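Local coordinates for protein alpha-glucosidase YIHQ (Escherichia coli, PDB 5AEG) that hydrolyses sulfoquinovosyl diacylglycerides and simple sulfoquinovosides such as sulfoquinovosyl glycerol, releasing the sulfoquinovose that Escherichia coli degrades by sulfoglycolysis, at residues A[671-674]-A[675-678]; A[108-111]-A[112-116]; A[156-159]-A[160-163]. One frame throughout, in Å; residues are numbered along the deposited sequence.

Contact 1. Residues A[671-674]-A[675-678]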
loop_
_atom_site.group_PDB
_atom_site.type_symbol
_atom_site.label_atom_id
_atom_site.label_comp_id
_atom_site.label_asym_id
_atom_site.label_seq_id
_atom_site.Cartn_x
_atom_site.Cartn_y
_atom_site.Cartn_z
ATOM N N LEU A 671 -0.787 10.762 -29.802
ATOM C CA LEU A 671 -0.318 9.431 -29.262
ATOM C C LEU A 671 -1.573 8.590 -28.927
ATOM O O LEU A 671 -1.668 7.475 -29.317
ATOM C CB LEU A 671 0.547 9.600 -28.023
ATOM C CG LEU A 671 1.149 8.294 -27.458
ATOM C CD1 LEU A 671 2.089 7.657 -28.457
ATOM C CD2 LEU A 671 1.880 8.657 -26.231
ATOM N N PHE A 672 -2.553 9.167 -28.259
ATOM C CA PHE A 672 -3.723 8.407 -27.832
ATOM C C PHE A 672 -4.601 7.990 -28.993
ATOM O O PHE A 672 -5.158 6.913 -28.973
ATOM C CB PHE A 672 -4.558 9.158 -26.796
ATOM C CG PHE A 672 -3.784 9.614 -25.570
ATOM C CD1 PHE A 672 -2.710 8.909 -25.099
ATOM C CD2 PHE A 672 -4.137 10.801 -24.921
ATOM C CE1 PHE A 672 -2.019 9.319 -23.981
ATOM C CE2 PHE A 672 -3.454 11.219 -23.779
ATOM C CZ PHE A 672 -2.417 10.465 -23.298
ATOM N N ALA A 673 -4.688 8.813 -30.033
ATOM C CA ALA A 673 -5.450 8.418 -31.182
ATOM C C ALA A 673 -4.833 7.164 -31.932
ATOM O O ALA A 673 -5.513 6.422 -32.608
ATOM C CB ALA A 673 -5.556 9.608 -32.154
ATOM N N SER A 674 -3.580 6.969 -31.786
ATOM C CA SER A 674 -2.869 5.856 -32.398
ATOM C C SER A 674 -3.154 4.486 -31.731
ATOM O O SER A 674 -2.942 3.454 -32.337
ATOM C CB SER A 674 -1.383 6.145 -32.382
ATOM O OG SER A 674 -0.696 5.808 -31.175
ATOM N N LEU A 675 -3.719 4.478 -30.528
ATOM C CA LEU A 675 -4.004 3.236 -29.747
ATOM C C LEU A 675 -4.935 2.250 -30.429
ATOM O O LEU A 675 -4.631 1.044 -30.492
ATOM C CB LEU A 675 -4.599 3.577 -28.363
ATOM C CG LEU A 675 -3.667 4.314 -27.401
ATOM C CD1 LEU A 675 -4.382 4.625 -26.088
ATOM C CD2 LEU A 675 -2.428 3.519 -27.124
ATOM N N LYS A 676 -6.006 2.759 -30.966
ATOM C CA LYS A 676 -6.973 1.959 -31.615
ATOM C C LYS A 676 -6.504 1.196 -32.901
ATOM O O LYS A 676 -7.120 0.201 -33.278
ATOM C CB LYS A 676 -8.159 2.832 -31.978
ATOM C CG LYS A 676 -8.009 3.531 -33.290
ATOM C CD LYS A 676 -9.285 4.247 -33.643
ATOM C CE LYS A 676 -9.596 5.429 -32.735
ATOM N NZ LYS A 676 -8.474 6.412 -32.643
ATOM N N SER A 677 -5.466 1.638 -33.570
ATOM C CA SER A 677 -5.016 0.884 -34.734
ATOM C C SER A 677 -3.861 -0.072 -34.391
ATOM O O SER A 677 -3.268 -0.652 -35.268
ATOM C CB SER A 677 -4.645 1.855 -35.847
ATOM O OG SER A 677 -3.750 2.799 -35.348
ATOM N N ILE A 678 -3.535 -0.246 -33.116
ATOM C CA ILE A 678 -2.501 -1.219 -32.720
ATOM C C ILE A 678 -2.920 -2.587 -33.162
ATOM O O ILE A 678 -4.034 -2.928 -32.871
ATOM C CB ILE A 678 -2.301 -1.184 -31.169
ATOM C CG1 ILE A 678 -1.211 -0.140 -30.834
ATOM C CG2 ILE A 678 -1.977 -2.558 -30.558
ATOM C CD1 ILE A 678 -1.311 0.408 -29.435
HETATM O O HOH W 1 -7.143 5.520 -30.179
#

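Contact 2. Residues A[108-111]-A[112-116]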
loop_
_atom_site.group_PDB
_atom_site.type_symbol
_atom_site.label_atom_id
_atom_site.label_comp_id
_atom_site.label_asym_id
_atom_site.label_seq_id
_atom_site.Cartn_x
_atom_site.Cartn_y
_atom_site.Cartn_z
ATOM N N GLN A 108 0.630 15.076 25.914
ATOM C CA GLN A 108 1.309 14.190 26.843
ATOM C C GLN A 108 0.468 13.950 28.113
ATOM O O GLN A 108 0.128 14.896 28.795
ATOM C CB GLN A 108 2.709 14.757 27.138
ATOM C CG GLN A 108 3.554 13.988 28.167
ATOM C CD GLN A 108 3.861 12.535 27.744
ATOM O OE1 GLN A 108 4.651 12.286 26.828
ATOM N NE2 GLN A 108 3.193 11.558 28.386
ATOM N N ASN A 109 0.102 12.695 28.397
ATOM C CA ASN A 109 -0.714 12.368 29.535
ATOM C C ASN A 109 0.206 12.505 30.788
ATOM O O ASN A 109 1.432 12.347 30.677
ATOM C CB ASN A 109 -1.290 10.972 29.467
ATOM C CG ASN A 109 -2.397 10.851 28.442
ATOM O OD1 ASN A 109 -2.819 11.840 27.862
ATOM N ND2 ASN A 109 -2.886 9.609 28.223
ATOM N N ASP A 110 -0.424 12.793 31.915
ATOM C CA ASP A 110 0.257 12.927 33.234
ATOM C C ASP A 110 1.230 11.855 33.539
ATOM O O ASP A 110 2.328 12.085 33.925
ATOM C CB ASP A 110 -0.799 13.018 34.381
ATOM C CG ASP A 110 -1.903 11.869 34.365
ATOM O OD1 ASP A 110 -1.892 10.941 33.445
ATOM O OD2 ASP A 110 -2.880 11.903 35.228
ATOM N N ASN A 111 0.852 10.617 33.349
ATOM C CA ASN A 111 1.857 9.552 33.461
ATOM C C ASN A 111 1.644 8.430 32.446
ATOM O O ASN A 111 0.485 8.255 31.894
ATOM C CB ASN A 111 1.838 9.028 34.889
ATOM C CG ASN A 111 0.524 8.385 35.254
ATOM O OD1 ASN A 111 0.215 7.264 34.834
ATOM N ND2 ASN A 111 -0.262 9.074 36.022
ATOM N N LEU A 112 2.720 7.644 32.316
ATOM C CA LEU A 112 2.820 6.500 31.411
ATOM C C LEU A 112 1.725 5.492 31.630
ATOM O O LEU A 112 1.380 4.812 30.686
ATOM C CB LEU A 112 4.180 5.750 31.525
ATOM C CG LEU A 112 5.442 6.264 30.818
ATOM C CD1 LEU A 112 6.578 5.252 31.028
ATOM C CD2 LEU A 112 5.238 6.523 29.327
ATOM N N ASN A 113 1.117 5.421 32.828
ATOM C CA ASN A 113 0.083 4.414 33.050
ATOM C C ASN A 113 -1.197 4.716 32.341
ATOM O O ASN A 113 -2.001 3.836 32.117
ATOM C CB ASN A 113 -0.191 4.188 34.537
ATOM C CG ASN A 113 1.024 3.628 35.231
ATOM O OD1 ASN A 113 1.529 2.613 34.810
ATOM N ND2 ASN A 113 1.575 4.360 36.161
ATOM N N HIS A 114 -1.374 5.975 31.980
ATOM C CA HIS A 114 -2.569 6.336 31.231
ATOM C C HIS A 114 -2.181 6.160 29.765
ATOM O O HIS A 114 -1.754 7.100 29.103
ATOM C CB HIS A 114 -3.038 7.745 31.533
ATOM C CG HIS A 114 -3.767 7.842 32.831
ATOM N ND1 HIS A 114 -3.597 8.892 33.701
ATOM C CD2 HIS A 114 -4.638 6.999 33.428
ATOM C CE1 HIS A 114 -4.354 8.707 34.769
ATOM N NE2 HIS A 114 -5.023 7.586 34.612
ATOM N N ASN A 115 -2.301 4.916 29.297
ATOM C CA ASN A 115 -1.897 4.551 27.914
ATOM C C ASN A 115 -3.016 4.514 26.860
ATOM O O ASN A 115 -2.942 3.742 25.878
ATOM C CB ASN A 115 -1.180 3.220 27.969
ATOM C CG ASN A 115 -2.091 2.062 28.314
ATOM O OD1 ASN A 115 -3.227 2.203 28.826
ATOM N ND2 ASN A 115 -1.636 0.885 27.939
ATOM N N ARG A 116 -4.052 5.300 27.080
ATOM C CA ARG A 116 -5.159 5.516 26.147
ATOM C C ARG A 116 -5.436 7.028 25.990
ATOM O O ARG A 116 -5.383 7.792 26.991
ATOM C CB ARG A 116 -6.443 4.837 26.574
ATOM C CG ARG A 116 -6.340 3.313 26.719
ATOM C CD ARG A 116 -6.349 2.631 25.348
ATOM N NE ARG A 116 -6.134 1.168 25.387
ATOM C CZ ARG A 116 -4.949 0.533 25.379
ATOM N NH1 ARG A 116 -3.795 1.148 25.388
ATOM N NH2 ARG A 116 -4.949 -0.784 25.426
#

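Contact 3. Residues A[156-159]-A[160-163]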
loop_
_atom_site.group_PDB
_atom_site.type_symbol
_atom_site.label_atom_id
_atom_site.label_comp_id
_atom_site.label_asym_id
_atom_site.label_seq_id
_atom_site.Cartn_x
_atom_site.Cartn_y
_atom_site.Cartn_z
ATOM N N GLY A 156 -11.209 -12.706 1.084
ATOM C CA GLY A 156 -12.639 -12.384 1.033
ATOM C C GLY A 156 -12.985 -11.003 1.606
ATOM O O GLY A 156 -13.646 -10.208 0.959
ATOM N N ARG A 157 -12.606 -10.753 2.860
ATOM C CA ARG A 157 -12.712 -9.405 3.499
ATOM C C ARG A 157 -14.115 -8.888 3.743
ATOM O O ARG A 157 -14.308 -7.697 3.970
ATOM C CB ARG A 157 -11.898 -8.405 2.705
ATOM C CG ARG A 157 -10.438 -8.822 2.497
ATOM C CD ARG A 157 -9.570 -7.871 1.683
ATOM N NE ARG A 157 -9.321 -6.638 2.541
ATOM C CZ ARG A 157 -10.063 -5.553 2.516
ATOM N NH1 ARG A 157 -11.018 -5.440 1.647
ATOM N NH2 ARG A 157 -9.843 -4.529 3.363
ATOM N N ASN A 158 -15.151 -9.742 3.683
ATOM C CA ASN A 158 -16.547 -9.258 3.817
ATOM C C ASN A 158 -17.320 -10.348 4.531
ATOM O O ASN A 158 -17.454 -11.463 3.988
ATOM C CB ASN A 158 -17.130 -8.898 2.439
ATOM C CG ASN A 158 -18.526 -8.336 2.505
ATOM O OD1 ASN A 158 -19.365 -8.791 3.294
ATOM N ND2 ASN A 158 -18.806 -7.377 1.677
ATOM N N LYS A 159 -17.782 -10.065 5.757
ATOM C CA LYS A 159 -18.425 -11.172 6.558
ATOM C C LYS A 159 -19.665 -11.816 5.885
ATOM O O LYS A 159 -19.999 -12.921 6.218
ATOM C CB LYS A 159 -18.791 -10.742 8.001
ATOM C CG LYS A 159 -17.588 -10.295 8.796
ATOM C CD LYS A 159 -16.359 -11.165 8.728
ATOM C CE LYS A 159 -15.389 -10.826 9.813
ATOM N NZ LYS A 159 -14.104 -11.541 9.687
ATOM N N GLN A 160 -20.254 -11.142 4.913
ATOM C CA GLN A 160 -21.341 -11.671 4.130
ATOM C C GLN A 160 -20.967 -12.374 2.871
ATOM O O GLN A 160 -21.853 -12.701 2.123
ATOM C CB GLN A 160 -22.357 -10.562 3.879
ATOM C CG GLN A 160 -22.761 -10.002 5.235
ATOM C CD GLN A 160 -24.098 -9.380 5.178
ATOM O OE1 GLN A 160 -25.022 -9.840 5.823
ATOM N NE2 GLN A 160 -24.231 -8.364 4.352
ATOM N N THR A 161 -19.695 -12.667 2.615
ATOM C CA THR A 161 -19.377 -13.501 1.448
ATOM C C THR A 161 -18.832 -14.822 1.899
ATOM O O THR A 161 -18.207 -14.957 2.958
ATOM C CB THR A 161 -18.416 -12.795 0.445
ATOM O OG1 THR A 161 -17.115 -12.665 1.010
ATOM C CG2 THR A 161 -18.965 -11.502 0.052
ATOM N N TYR A 162 -19.071 -15.816 1.071
ATOM C CA TYR A 162 -18.782 -17.211 1.411
ATOM C C TYR A 162 -17.342 -17.519 1.608
ATOM O O TYR A 162 -16.933 -18.204 2.566
ATOM C CB TYR A 162 -19.436 -18.096 0.328
ATOM C CG TYR A 162 -19.253 -19.574 0.513
ATOM C CD1 TYR A 162 -19.620 -20.194 1.701
ATOM C CD2 TYR A 162 -18.774 -20.378 -0.538
ATOM C CE1 TYR A 162 -19.453 -21.541 1.880
ATOM C CE2 TYR A 162 -18.617 -21.750 -0.362
ATOM C CZ TYR A 162 -18.969 -22.313 0.842
ATOM O OH TYR A 162 -18.815 -23.637 1.099
ATOM N N VAL A 163 -16.493 -16.942 0.773
ATOM C CA VAL A 163 -15.061 -17.181 0.901
ATOM C C VAL A 163 -14.538 -16.642 2.259
ATOM O O VAL A 163 -13.645 -17.214 2.902
ATOM C CB VAL A 163 -14.334 -16.583 -0.325
ATOM C CG1 VAL A 163 -12.855 -16.467 -0.104
ATOM C CG2 VAL A 163 -14.605 -17.491 -1.559
HETATM O O HOH W 2 -15.492 -10.948 -0.828
HETATM O O HOH W 3 -21.110 -7.050 4.503
#

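Contact 1. Residues A[671-674]-A[675-678]
Lys-676 folds its side chain back on the main chain of Ala-673, three residues earlier, and closes a ring in which a water is one link. The path starts at CB, which passes 3.4 Å from the oxygen of water 1. At chi1 86° CG lies between the backbone N and the carbonyl carbon of Lys-676, and this turns it toward the preceding turn, 3.9 Å from the O of Ala-673. CD makes the outer part of the arc. Bends at chi3 and chi4 then reverse the chain, and CE returns to within 3.5 Å of water 1. At the tip, NZ donates to the O of Ala-673 at 3.0 Å. This bond lies in the carbonyl plane on a lone pair, with a C=O...N angle of 125°. NZ also donates to water 1, which accepts from the backbone N of Lys-676 as well, so one water ties both ends of the lysine together. The lysine charge is met here by the O of Ala-673 and this water.

Backbone and serine hydroxyls add bonds between residues three apart. Leu-675 N donates to the O of Phe-672 at 3.2 Å, from well above the carbonyl plane. Ser-674 O takes Ser-677 OG at 3.2 Å and, weakly, Ser-677 N, while Ser-674 OG turns back to Leu-671 O at 2.7 Å.

Phe-672 meets Tyr-571 of helix 569-582 edge-to-face and also touches Tyr-662 of strand 660-663, whereas Leu-675 rests on Trp-639. The side chains of Leu-671, Ser-674 and Ile-678 touch helix 552-567, at Thr-567 and, for Ile-678, also Thr-563, so this last modelled part of the chain sits between that helix and the C-terminal beta strands.

Contact 2. Residues A[108-111]-A[112-116]
Asp-110 and His-114 make the one bond here between two ionisable side chains. His-114 ND1 donates to Asp-110 OD1 at 2.7 Å and 174°, almost straight and in the ring plane. Asp-110 OD1 accepts on its syn lone pair, with carboxylate and imidazole nearly coplanar. OD1 also accepts Asn-111 N, on its anti side, and OD2 takes Ser-90 N.

Two amides work on backbone groups. Asn-109 ND2 reaches across the loop to the O of His-114 at 2.9 Å, and more weakly to the O of Arg-116. Asn-111 OD1 accepts Asn-113 N at 2.9 Å on a lone pair, an Asx turn; CG between the backbone N and carbonyl carbon of Asn-111 (chi1 64°) swings the amide over the bend.

The main chain adds a type I turn, closed by His-114 N to Asn-111 O at 2.9 Å, and then an inverse gamma turn centred on His-114. The loop links strands 103-109 and 116-122, and a classic beta bulge of Asn-115 and Arg-116 opposite Gly-42 begins the second.

Bonds to both oxygens, two on OD1 and one on OD2, probably hold the carboxylate's rotation, and its charge would probably favour a protonated imidazole.

Contact 3. Residues A[156-159]-A[160-163]
Two torsions bring Asn-158 and Thr-161 together: the amide of Asn-158 is swung opposite the backbone N (chi1 -177°), while OG1 of Thr-161 takes the place between N and the carbonyl carbon (chi1 69°). The first brings OD1 of Asn-158 to Gln-160 N, 3.0 Å away, with that N in the plane of the side-chain carbonyl, an Asx turn. The second sets OG1 of Thr-161 3.2 Å from Asn-158 O, an unsettled bond, since its proton has a rival acceptor; Thr-164 OG1 bonds both atoms. CG2 of Thr-161 packs on CB of Asn-158 at 4.0 Å. Asn-158 O receives Thr-161 N at 2.9 Å and 167°, closing a type I turn leading into helix 162-169, with Thr-161 at the N-cap position but making no capping bond. With an alanine at Asn-158, Gln-160 N is likely to lose its side-chain acceptor and Asp-480 the ND2 donor. Water 2 joins Gly-156 O (2.7 Å) to Thr-161 OG1. The backbone angles of Gly-156 would jam a CB against the preceding carbonyl; it would also crowd Val-163, whose CG1 lies 4.2 Å from the CA of Gly-156. Gly-156 N donates to the calcium ligand Asp-481, and the proposed proton donor Asp-472 is nearby.

All three are local contacts carried by hydrogen bonds, but contact 3 is at the surface while contacts 1 and 2 are partly buried, with Phe-672 and Leu-675 buried in the one and Asn-109 and Arg-116 in the other. Contacts 2 and 3 fall within the N-terminal galactose mutarotase-like range, their centres about 38 Å apart; contact 1 lies at the chain's C-terminal end, about 62 Å from contact 2 between centres and across the chain's centre. No two hold the same elements. Contact 2 joins two strands and is the one with a carboxylate-imidazole pair, contact 1 relies on a lysine and carbonyls beside buried aromatic packing, and contact 3, leading into a helix, borders the calcium site and active centre.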